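Local atomic coordinates of PHOX (Pseudomonas fluorescens, PDB entry 4A9V), a protein that hydrolyses phosphate monoesters as an alkaline phosphatase of the PhoX family, using a complex iron-calcium cofactor. Residues D69-F74 with A83-N88. Sequence-based numbering, arbitrary orientation.
With LI (lithium ion), chain D.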
loop_
_atom_site.group_PDB
_atom_site.type_symbol
_atom_site.label_atom_id
_atom_site.label_comp_id
_atom_site.label_asym_id
_atom_site.label_seq_id
_atom_site.Cartn_x
_atom_site.Cartn_y
_atom_site.Cartn_z
ATOM N N ASP A 69 7.528 2.507 1.217
ATOM C CA ASP A 69 6.104 2.404 1.469
ATOM C C ASP A 69 5.837 1.053 2.169
ATOM O O ASP A 69 6.465 0.745 3.181
ATOM C CB ASP A 69 5.349 2.606 0.142
ATOM C CG ASP A 69 3.935 3.119 0.325
ATOM O OD1 ASP A 69 3.319 2.820 1.371
ATOM O OD2 ASP A 69 3.432 3.795 -0.611
ATOM N N GLY A 70 4.956 0.218 1.634
ATOM C CA GLY A 70 4.666 -1.056 2.293
ATOM C C GLY A 70 5.887 -1.959 2.359
ATOM O O GLY A 70 6.759 -1.904 1.494
ATOM N N MET A 71 5.919 -2.824 3.371
ATOM C CA MET A 71 7.058 -3.702 3.591
ATOM C C MET A 71 6.669 -4.874 4.469
ATOM O O MET A 71 5.783 -4.784 5.325
ATOM C CB MET A 71 8.217 -2.942 4.231
ATOM C CG MET A 71 7.878 -2.294 5.553
ATOM S SD MET A 71 9.277 -1.316 6.153
ATOM C CE MET A 71 8.568 -0.621 7.635
ATOM N N SER A 72 7.392 -5.965 4.283
ATOM C CA SER A 72 7.262 -7.139 5.135
ATOM C C SER A 72 8.637 -7.612 5.589
ATOM O O SER A 72 9.626 -7.510 4.850
ATOM C CB SER A 72 6.576 -8.284 4.383
ATOM O OG SER A 72 5.219 -8.008 4.090
ATOM N N LEU A 73 8.647 -8.256 6.752
ATOM C CA LEU A 73 9.824 -8.911 7.289
ATOM C C LEU A 73 9.619 -10.429 7.255
ATOM O O LEU A 73 8.562 -10.936 7.650
ATOM C CB LEU A 73 10.087 -8.419 8.719
ATOM C CG LEU A 73 11.314 -9.008 9.412
ATOM C CD1 LEU A 73 11.921 -8.008 10.381
ATOM C CD2 LEU A 73 10.995 -10.305 10.138
ATOM N N PHE A 74 10.647 -11.130 6.788
ATOM C CA PHE A 74 10.663 -12.582 6.689
ATOM C C PHE A 74 11.736 -13.128 7.617
ATOM O O PHE A 74 12.915 -12.847 7.453
ATOM C CB PHE A 74 10.980 -13.007 5.250
ATOM C CG PHE A 74 9.918 -12.624 4.256
ATOM C CD1 PHE A 74 9.866 -11.345 3.722
ATOM C CD2 PHE A 74 8.951 -13.541 3.872
ATOM C CE1 PHE A 74 8.861 -10.986 2.842
ATOM C CE2 PHE A 74 7.939 -13.184 2.993
ATOM C CZ PHE A 74 7.897 -11.904 2.481
ATOM N N ALA A 83 17.162 -11.696 9.210
ATOM C CA ALA A 83 15.845 -11.614 8.576
ATOM C C ALA A 83 16.024 -10.934 7.232
ATOM O O ALA A 83 17.022 -10.247 7.004
ATOM C CB ALA A 83 14.869 -10.832 9.441
ATOM N N LEU A 84 15.065 -11.129 6.337
ATOM C CA LEU A 84 14.987 -10.326 5.129
ATOM C C LEU A 84 13.803 -9.385 5.246
ATOM O O LEU A 84 12.773 -9.736 5.802
ATOM C CB LEU A 84 14.831 -11.196 3.874
ATOM C CG LEU A 84 15.914 -12.249 3.641
ATOM C CD1 LEU A 84 15.672 -12.905 2.292
ATOM C CD2 LEU A 84 17.309 -11.639 3.698
ATOM N N MET A 85 13.942 -8.195 4.676
ATOM C CA MET A 85 12.817 -7.293 4.519
ATOM C C MET A 85 12.652 -6.969 3.046
ATOM O O MET A 85 13.634 -6.730 2.350
ATOM C CB MET A 85 13.054 -6.012 5.317
ATOM C CG MET A 85 13.101 -6.262 6.804
ATOM S SD MET A 85 13.375 -4.791 7.815
ATOM C CE MET A 85 11.798 -3.955 7.667
ATOM N N ALA A 86 11.413 -6.994 2.570
ATOM C CA ALA A 86 11.095 -6.535 1.236
ATOM C C ALA A 86 10.291 -5.259 1.399
ATOM O O ALA A 86 9.277 -5.239 2.109
ATOM C CB ALA A 86 10.283 -7.585 0.494
ATOM N N ILE A 87 10.780 -4.181 0.785
ATOM C CA ILE A 87 10.273 -2.843 1.035
ATOM C C ILE A 87 9.953 -2.182 -0.302
ATOM O O ILE A 87 10.802 -2.076 -1.191
ATOM C CB ILE A 87 11.311 -1.999 1.795
ATOM C CG1 ILE A 87 11.670 -2.637 3.142
ATOM C CG2 ILE A 87 10.799 -0.581 1.978
ATOM C CD1 ILE A 87 13.069 -2.303 3.628
ATOM N N ASN A 88 8.712 -1.734 -0.444
ATOM C CA ASN A 88 8.288 -1.057 -1.650
ATOM C C ASN A 88 8.908 0.322 -1.752
ATOM O O ASN A 88 9.059 1.016 -0.746
ATOM C CB ASN A 88 6.781 -0.881 -1.652
ATOM C CG ASN A 88 6.030 -2.173 -1.857
ATOM O OD1 ASN A 88 6.609 -3.232 -2.125
ATOM N ND2 ASN A 88 4.717 -2.081 -1.783
HETATM LI LI LI D . 1.480 4.043 0.380
HETATM O O HOH W 1 1.150 5.006 -0.557
HETATM O O HOH W 2 0.583 2.711 1.214
#
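M71 sets CG between its backbone N and carbonyl carbon (chi1 58°), then runs extended to lie alongside I87. M85 bends at its last torsion (chi3 72°), which turns its methyl back to M71. M71 CB meets I87 CG1 at 3.6 Å, and M71 SD reaches M85 CE at 4.0 Å. On the same face L73 crosses M85, and L73 CD1 approaches M85 CG at 4.2 Å. L73 CD2 rests on A83 CB at 4.0 Å. F546 of strand 544-550 packs against M71, L73 and M85. An alanine in place of L73 would probably strip A83 CB of its leucine branches, leave M85 CG only the CB contact and open a gap beside F546. The other face carries S72, A86, F74 and L84. There the F74 ring turns its edge to L84 O.

Backbone bonds join the two strands along their length. F74 N gives a nearly straight bond to L84 O at 2.7 Å, and N88 N one to G70 O at 2.8 Å. D69 N reaches N88 O at 2.9 Å from above the carbonyl plane. The amide of N88 is buried, and Y189, T191, C179 and A180 satisfy it.

D69 closes the row at the metal centre. D69 OD1 and OD2 both bind the lithium ion, OD2 at 2.2 Å. T534 hydrogen-bonds D69 OD1, and the mu-oxo-diiron group touches the same residue. The pair is an antiparallel beta hairpin, the first two strands of a four-stranded propeller blade whose edge strand brings D69 into the cofactor pocket.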